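Local coordinates for protein 2-aminomuconate 6-semialdehyde dehydrogenase (PDB 4U3W) that probably oxidises 2-aminomuconate 6-semialdehyde to 2-aminomuconate with a nicotinamide cofactor, as a member of the aldehyde dehydrogenase family, at residues 401-404 against 405-409; 418-421 against 422-426; 292-295 against 296-300. All coordinates share one frame; numbering follows the deposited sequence.

Overall arrangement
All three contacts are local, and all belong to the seven-stranded sheet domain of this aldehyde dehydrogenase. Contacts 1 and 3 lie in helices between parallel strands, 403-406 and 287-299, with centres about 21 and 18 Å from the chain centre; contact 2, at about 30 Å, lies farther out, where strand 413-419 passes into helix 422-430. That strand also ends the unit holding contact 1. Their centres stand about 19 to 21 Å apart and none touches another. Each has buried apolar groups and a solvent-facing part, but the chemistry differs: contact 1 pairs opposite charges over a short helical turn, contact 2 uses carboxylates to hold backbone N-H groups, and contact 3 joins hydroxyls to helix carbonyls.

Contact 1: residues 401-404 against 405-409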
loop_
_atom_site.group_PDB
_atom_site.type_symbol
_atom_site.label_atom_id
_atom_site.label_comp_id
_atom_site.label_asym_id
_atom_site.label_seq_id
_atom_site.Cartn_x
_atom_site.Cartn_y
_atom_site.Cartn_z
ATOM N N SER A 401 22.439 29.481 -22.638
ATOM C CA SER A 401 21.875 30.735 -22.154
ATOM C C SER A 401 20.906 31.411 -23.121
ATOM O O SER A 401 20.245 32.389 -22.752
ATOM C CB SER A 401 23.021 31.700 -21.863
ATOM O OG SER A 401 23.717 31.921 -23.071
ATOM N N ALA A 402 20.840 30.937 -24.364
ATOM C CA ALA A 402 20.015 31.616 -25.379
ATOM C C ALA A 402 18.517 31.507 -25.050
ATOM O O ALA A 402 18.062 30.499 -24.483
ATOM C CB ALA A 402 20.289 31.060 -26.762
ATOM N N ARG A 403 17.760 32.573 -25.367
ATOM C CA ARG A 403 16.322 32.563 -25.102
ATOM C C ARG A 403 15.643 31.404 -25.864
ATOM O O ARG A 403 14.712 30.779 -25.363
ATOM C CB ARG A 403 15.675 33.914 -25.456
ATOM C CG ARG A 403 16.215 35.107 -24.639
ATOM C CD ARG A 403 15.498 36.414 -25.048
ATOM N NE ARG A 403 14.062 36.156 -25.020
ATOM C CZ ARG A 403 13.155 36.816 -25.727
ATOM N NH1 ARG A 403 13.508 37.794 -26.543
ATOM N NH2 ARG A 403 11.890 36.476 -25.616
ATOM N N CYS A 404 16.116 31.105 -27.064
ATOM C CA CYS A 404 15.442 30.096 -27.875
ATOM C C CYS A 404 15.647 28.673 -27.388
ATOM O O CYS A 404 14.918 27.792 -27.845
ATOM C CB CYS A 404 15.874 30.199 -29.350
ATOM S SG CYS A 404 15.037 31.645 -30.156
ATOM N N VAL A 405 16.613 28.449 -26.492
ATOM C CA VAL A 405 16.759 27.137 -25.880
ATOM C C VAL A 405 16.305 27.172 -24.416
ATOM O O VAL A 405 16.383 26.143 -23.751
ATOM C CB VAL A 405 18.209 26.591 -25.935
ATOM C CG1 VAL A 405 18.689 26.577 -27.351
ATOM C CG2 VAL A 405 19.184 27.421 -25.090
ATOM N N ARG A 406 15.840 28.329 -23.918
ATOM C CA ARG A 406 15.317 28.380 -22.540
ATOM C C ARG A 406 13.790 28.563 -22.504
ATOM O O ARG A 406 13.104 27.990 -21.628
ATOM C CB ARG A 406 16.003 29.478 -21.714
ATOM C CG ARG A 406 17.495 29.256 -21.521
ATOM C CD ARG A 406 18.104 30.207 -20.462
ATOM N NE ARG A 406 17.867 29.744 -19.086
ATOM C CZ ARG A 406 18.580 28.794 -18.474
ATOM N NH1 ARG A 406 19.594 28.182 -19.096
ATOM N NH2 ARG A 406 18.286 28.446 -17.221
ATOM N N GLU A 407 13.241 29.311 -23.450
ATOM C CA GLU A 407 11.812 29.637 -23.392
ATOM C C GLU A 407 10.955 28.637 -24.180
ATOM O O GLU A 407 11.313 28.195 -25.282
ATOM C CB GLU A 407 11.586 31.056 -23.890
ATOM C CG GLU A 407 12.283 32.089 -23.009
ATOM C CD GLU A 407 12.332 33.506 -23.601
ATOM O OE1 GLU A 407 11.568 33.819 -24.545
ATOM O OE2 GLU A 407 13.133 34.318 -23.078
ATOM N N GLU A 408 9.826 28.243 -23.597
ATOM C CA GLU A 408 8.967 27.254 -24.265
ATOM C C GLU A 408 8.433 27.906 -25.547
ATOM O O GLU A 408 7.864 28.985 -25.476
ATOM C CB GLU A 408 7.819 26.823 -23.318
ATOM C CG GLU A 408 6.777 25.898 -23.948
ATOM C CD GLU A 408 5.699 25.486 -22.958
ATOM O OE1 GLU A 408 5.020 26.388 -22.411
ATOM O OE2 GLU A 408 5.525 24.262 -22.750
ATOM N N ILE A 409 8.592 27.268 -26.698
ATOM C CA ILE A 409 8.070 27.808 -27.973
ATOM C C ILE A 409 6.723 27.177 -28.363
ATOM O O ILE A 409 5.829 27.871 -28.861
ATOM C CB ILE A 409 9.087 27.608 -29.109
ATOM C CG1 ILE A 409 10.356 28.378 -28.785
ATOM C CG2 ILE A 409 8.521 28.081 -30.417
ATOM C CD1 ILE A 409 11.596 28.034 -29.747
#
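Arg403 and Glu407, four residues on, form a local salt bridge along the short, weakly bonded helix 403-406 and the residue that follows it, in the connection from strand 393-396 to strand 413-419. The arginine grips the carboxylate side-on: NE of Arg403 gives a nearly straight bond to OE2 of Glu407 (2.8 Å, 169°), and NH2 of Arg403 reaches OE1 of Glu407 at 2.9 Å. OE2 lies almost in the guanidinium plane, whereas the two flat groups are turned 41° against each other, so the fit is a twisted one. A bend in the arginine chain (chi3 50°) brings NE and NH2 forward, toward the C-terminal end of the turn, to the glutamate, whose chain is extended beyond CG. Using both oxygens at once should fix the rotation of the carboxylate, and Tyr360 of helix 351-366 adds a second hydrogen bond to OE1.

Beneath the bridge, the carbonyl O of Arg403 accepts from Glu407 N at 2.8 Å and from Arg406 N at 3.1 Å. The turn before it is tied by Val405 N to Ala402 O (3.2 Å). On the inner side Val405 CG2 rests near Ala402 CB at 4.2 Å, and Ile409 places CD1 3.8 Å from the carbonyl O of Cys404. Helix 351-366 packs on Cys404 and Ile409, while Glu367 accepts from the backbone N of both Arg403 and Cys404. Arg406 turns away from the bridge toward Asp431, to which it is salt-bridged.

Such a single helical turn, stitched by an i to i+4 ion pair, here forms the crossover of a beta-alpha-beta unit in the sheet domain. It leads straight into Glu407-Glu408-Ile409, which opens the Glu-Glu-Ile-Phe-Gly-Pro sequence motif familiar from the aldehyde dehydrogenase family.

Contact 2: residues 418-421 against 422-426; sequences PFDD and EAEVV
The chain leaves strand 413-419 at Phe419, turns through Asp420 and Asp421, and enters helix 422-430 with a bond from Val425 N to the carbonyl O of Asp421 (3.0 Å). Asp421 is the N-cap, and with Glu424 it makes a capping box. OD1 of Asp421 accepts from Glu424 N at 3.2 Å, approached on the anti side of the carboxylate and well out of its plane. Chi1 of 59° sets CG of Asp421 between its own backbone N and carbonyl carbon, which turns the carboxylate over the first helical turn. In return OE1 of Glu424 takes the N-H of Asp421 (N to OE1 3.1 Å), nearly along its C-O axis, and also that of Asp420 (N to OE1 2.9 Å, 157°). Both donors come from one face of the carboxylate plane.

OE2 of Glu424 is salt-bridged to Arg428 and accepts a hydrogen bond from a water whose oxygen lies 2.8 Å from it; the same water donates to OD2 of Asp420, whose OD1 pairs with Arg316. Glu422 instead sends its carboxylate to Arg447 and Arg450.

Below this polar layer the Phe419 ring, met edge-to-face by Phe282, is buried against Val425. Methyl CG2 of Val425 lies over one face, 3.8 Å from the ring centroid and 16° off the ring normal, a CH-pi contact, while CB of Val425 comes to 3.5 Å from CD2 of Phe419 at the rim.

The carboxylates of Asp420, Asp421 and Glu424 are thus gathered around a helix N-terminus, where three backbone N-H groups, the helix dipole, a shared water and the two arginines would probably offset their mutual repulsion and favour their ionised forms.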
loop_
_atom_site.group_PDB
_atom_site.type_symbol
_atom_site.label_atom_id
_atom_site.label_comp_id
_atom_site.label_asym_id
_atom_site.label_seq_id
_atom_site.Cartn_x
_atom_site.Cartn_y
_atom_site.Cartn_z
ATOM N N PRO A 418 26.057 19.354 -28.882
ATOM C CA PRO A 418 26.923 18.248 -28.455
ATOM C C PRO A 418 27.229 18.289 -26.965
ATOM O O PRO A 418 27.267 19.399 -26.420
ATOM C CB PRO A 418 28.209 18.488 -29.245
ATOM C CG PRO A 418 28.265 20.009 -29.359
ATOM C CD PRO A 418 26.821 20.456 -29.500
ATOM N N PHE A 419 27.497 17.134 -26.346
ATOM C CA PHE A 419 28.059 17.121 -25.001
ATOM C C PHE A 419 29.218 16.122 -24.943
ATOM O O PHE A 419 29.352 15.256 -25.826
ATOM C CB PHE A 419 26.975 16.819 -23.934
ATOM C CG PHE A 419 26.471 15.398 -23.911
ATOM C CD1 PHE A 419 25.415 15.013 -24.737
ATOM C CD2 PHE A 419 26.987 14.467 -23.017
ATOM C CE1 PHE A 419 24.899 13.720 -24.712
ATOM C CE2 PHE A 419 26.501 13.139 -22.983
ATOM C CZ PHE A 419 25.450 12.757 -23.832
ATOM N N ASP A 420 30.059 16.244 -23.917
ATOM C CA ASP A 420 31.214 15.357 -23.787
ATOM C C ASP A 420 31.153 14.355 -22.653
ATOM O O ASP A 420 31.747 13.295 -22.759
ATOM C CB ASP A 420 32.484 16.202 -23.646
ATOM C CG ASP A 420 32.741 17.032 -24.876
ATOM O OD1 ASP A 420 32.887 16.425 -25.964
ATOM O OD2 ASP A 420 32.713 18.280 -24.756
ATOM N N ASP A 421 30.519 14.693 -21.536
ATOM C CA ASP A 421 30.416 13.709 -20.478
ATOM C C ASP A 421 29.121 13.753 -19.638
ATOM O O ASP A 421 28.290 14.696 -19.684
ATOM C CB ASP A 421 31.647 13.776 -19.552
ATOM C CG ASP A 421 31.839 15.128 -18.913
ATOM O OD1 ASP A 421 31.083 15.431 -17.967
ATOM O OD2 ASP A 421 32.788 15.854 -19.319
ATOM N N GLU A 422 28.966 12.676 -18.890
ATOM C CA GLU A 422 27.741 12.406 -18.190
ATOM C C GLU A 422 27.406 13.447 -17.113
ATOM O O GLU A 422 26.279 13.932 -17.062
ATOM C CB GLU A 422 27.825 11.025 -17.577
ATOM C CG GLU A 422 26.490 10.568 -17.043
ATOM C CD GLU A 422 26.588 9.139 -16.561
ATOM O OE1 GLU A 422 26.696 8.244 -17.404
ATOM O OE2 GLU A 422 26.569 8.913 -15.343
ATOM N N ALA A 423 28.369 13.799 -16.263
ATOM C CA ALA A 423 28.080 14.767 -15.210
ATOM C C ALA A 423 27.654 16.125 -15.809
ATOM O O ALA A 423 26.786 16.837 -15.268
ATOM C CB ALA A 423 29.301 14.922 -14.301
ATOM N N GLU A 424 28.279 16.459 -16.940
ATOM C CA GLU A 424 28.013 17.668 -17.680
ATOM C C GLU A 424 26.598 17.745 -18.212
ATOM O O GLU A 424 25.895 18.747 -18.000
ATOM C CB GLU A 424 28.995 17.784 -18.849
ATOM C CG GLU A 424 28.676 18.942 -19.793
ATOM C CD GLU A 424 29.159 18.721 -21.226
ATOM O OE1 GLU A 424 29.910 17.777 -21.470
ATOM O OE2 GLU A 424 28.761 19.476 -22.120
ATOM N N VAL A 425 26.157 16.705 -18.915
ATOM C CA VAL A 425 24.841 16.804 -19.557
ATOM C C VAL A 425 23.713 16.764 -18.504
ATOM O O VAL A 425 22.652 17.333 -18.704
ATOM C CB VAL A 425 24.647 15.681 -20.641
ATOM C CG1 VAL A 425 24.281 14.332 -20.020
ATOM C CG2 VAL A 425 23.588 16.082 -21.640
ATOM N N VAL A 426 23.936 16.078 -17.387
ATOM C CA VAL A 426 22.958 16.092 -16.307
ATOM C C VAL A 426 22.753 17.559 -15.833
ATOM O O VAL A 426 21.615 18.022 -15.677
ATOM C CB VAL A 426 23.406 15.190 -15.137
ATOM C CG1 VAL A 426 22.579 15.488 -13.888
ATOM C CG2 VAL A 426 23.266 13.666 -15.523
HETATM O O HOH W 1 30.488 19.827 -24.277
#

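Contact 3: residues 292-295 against 296-300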
loop_
_atom_site.group_PDB
_atom_site.type_symbol
_atom_site.label_atom_id
_atom_site.label_comp_id
_atom_site.label_asym_id
_atom_site.label_seq_id
_atom_site.Cartn_x
_atom_site.Cartn_y
_atom_site.Cartn_z
ATOM N N ALA A 292 14.594 8.105 -34.711
ATOM C CA ALA A 292 13.128 8.045 -34.814
ATOM C C ALA A 292 12.394 8.601 -33.569
ATOM O O ALA A 292 11.322 9.227 -33.681
ATOM C CB ALA A 292 12.664 6.597 -35.053
ATOM N N GLY A 293 12.951 8.324 -32.389
ATOM C CA GLY A 293 12.322 8.735 -31.120
ATOM C C GLY A 293 12.327 10.263 -30.984
ATOM O O GLY A 293 11.346 10.868 -30.511
ATOM N N VAL A 294 13.457 10.864 -31.345
ATOM C CA VAL A 294 13.582 12.336 -31.279
ATOM C C VAL A 294 12.757 13.019 -32.366
ATOM O O VAL A 294 12.169 14.101 -32.125
ATOM C CB VAL A 294 15.083 12.726 -31.354
ATOM C CG1 VAL A 294 15.281 14.292 -31.613
ATOM C CG2 VAL A 294 15.757 12.280 -30.072
ATOM N N LEU A 295 12.639 12.392 -33.542
ATOM C CA LEU A 295 11.661 12.899 -34.530
ATOM C C LEU A 295 10.278 12.986 -33.893
ATOM O O LEU A 295 9.583 14.023 -33.952
ATOM C CB LEU A 295 11.599 12.000 -35.766
ATOM C CG LEU A 295 10.873 12.619 -36.983
ATOM C CD1 LEU A 295 11.801 13.596 -37.692
ATOM C CD2 LEU A 295 10.379 11.562 -37.986
ATOM N N ARG A 296 9.894 11.905 -33.229
ATOM C CA ARG A 296 8.603 11.824 -32.552
ATOM C C ARG A 296 8.448 12.867 -31.447
ATOM O O ARG A 296 7.417 13.559 -31.351
ATOM C CB ARG A 296 8.442 10.440 -31.891
ATOM C CG ARG A 296 7.515 9.420 -32.504
ATOM C CD ARG A 296 7.236 8.228 -31.496
ATOM N NE ARG A 296 5.934 8.381 -30.823
ATOM C CZ ARG A 296 5.697 8.312 -29.506
ATOM N NH1 ARG A 296 6.680 8.077 -28.639
ATOM N NH2 ARG A 296 4.448 8.462 -29.055
ATOM N N SER A 297 9.431 12.935 -30.553
ATOM C CA SER A 297 9.289 13.784 -29.348
ATOM C C SER A 297 9.393 15.259 -29.756
ATOM O O SER A 297 8.923 16.140 -29.039
ATOM C CB SER A 297 10.331 13.445 -28.265
ATOM O OG SER A 297 11.682 13.622 -28.729
ATOM N N SER A 298 9.979 15.539 -30.914
ATOM C CA SER A 298 10.043 16.925 -31.360
ATOM C C SER A 298 8.861 17.410 -32.212
ATOM O O SER A 298 8.498 18.604 -32.134
ATOM C CB SER A 298 11.347 17.205 -32.147
ATOM O OG SER A 298 12.494 16.862 -31.361
ATOM N N PHE A 299 8.300 16.542 -33.058
ATOM C CA PHE A 299 7.337 17.019 -34.059
ATOM C C PHE A 299 5.929 16.405 -33.964
ATOM O O PHE A 299 5.063 16.746 -34.757
ATOM C CB PHE A 299 7.910 16.786 -35.454
ATOM C CG PHE A 299 9.296 17.394 -35.653
ATOM C CD1 PHE A 299 9.535 18.745 -35.357
ATOM C CD2 PHE A 299 10.358 16.617 -36.134
ATOM C CE1 PHE A 299 10.827 19.315 -35.541
ATOM C CE2 PHE A 299 11.621 17.173 -36.327
ATOM C CZ PHE A 299 11.852 18.541 -36.030
ATOM N N THR A 300 5.690 15.541 -32.972
ATOM C CA THR A 300 4.331 15.045 -32.707
ATOM C C THR A 300 3.350 16.229 -32.511
ATOM O O THR A 300 3.665 17.176 -31.778
ATOM C CB THR A 300 4.291 14.136 -31.453
ATOM O OG1 THR A 300 4.968 12.892 -31.734
ATOM C CG2 THR A 300 2.824 13.827 -31.033
#
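Residues 292-299 are helical, with each N-H of Arg296 to Phe299 bonded to the carbonyl four residues back, as in Ser297 N to Gly293 O (2.8 Å); Thr300 is the first to leave helical angles. The side chains add to this ladder. Ser298 OG donates to the carbonyl O of Val294 at 2.9 Å, while Ser298 N reaches that same oxygen from the opposite face of its plane, also at 2.9 Å. Chi1 of -56° swings the hydroxyl back along the helix to this acceptor. At the helix end Thr300 OG1 repeats the double grip on Arg296 O (2.6 Å), opposite Thr300 N. Ser297 and Ser298 also share a hydrogen-bonding partner in Ser309 of the neighbouring strand.

Leu295 and Phe299 cross at about a right angle, with methyl CD1 of Leu295 in the plane of the ring, at its edge, 3.7 Å from CD2 of Phe299. CB of Ser298 sits over the centre of one ring face. Pro392, Pro412 and Ala330 also touch Phe299, and Val294 packs on Phe322 and Leu326 of helix 319-331. Arg296, its chain bent at chi3, leads its guanidinium away from this contact, and NH1 bonds to the carbonyl of Trp465.

A helix with serines turned to the sheet and apolar groups toward a neighbouring helix serves here as the connection of a beta-alpha-beta crossover, joining parallel strands 277-281 and 309-315 of the seven-stranded sheet.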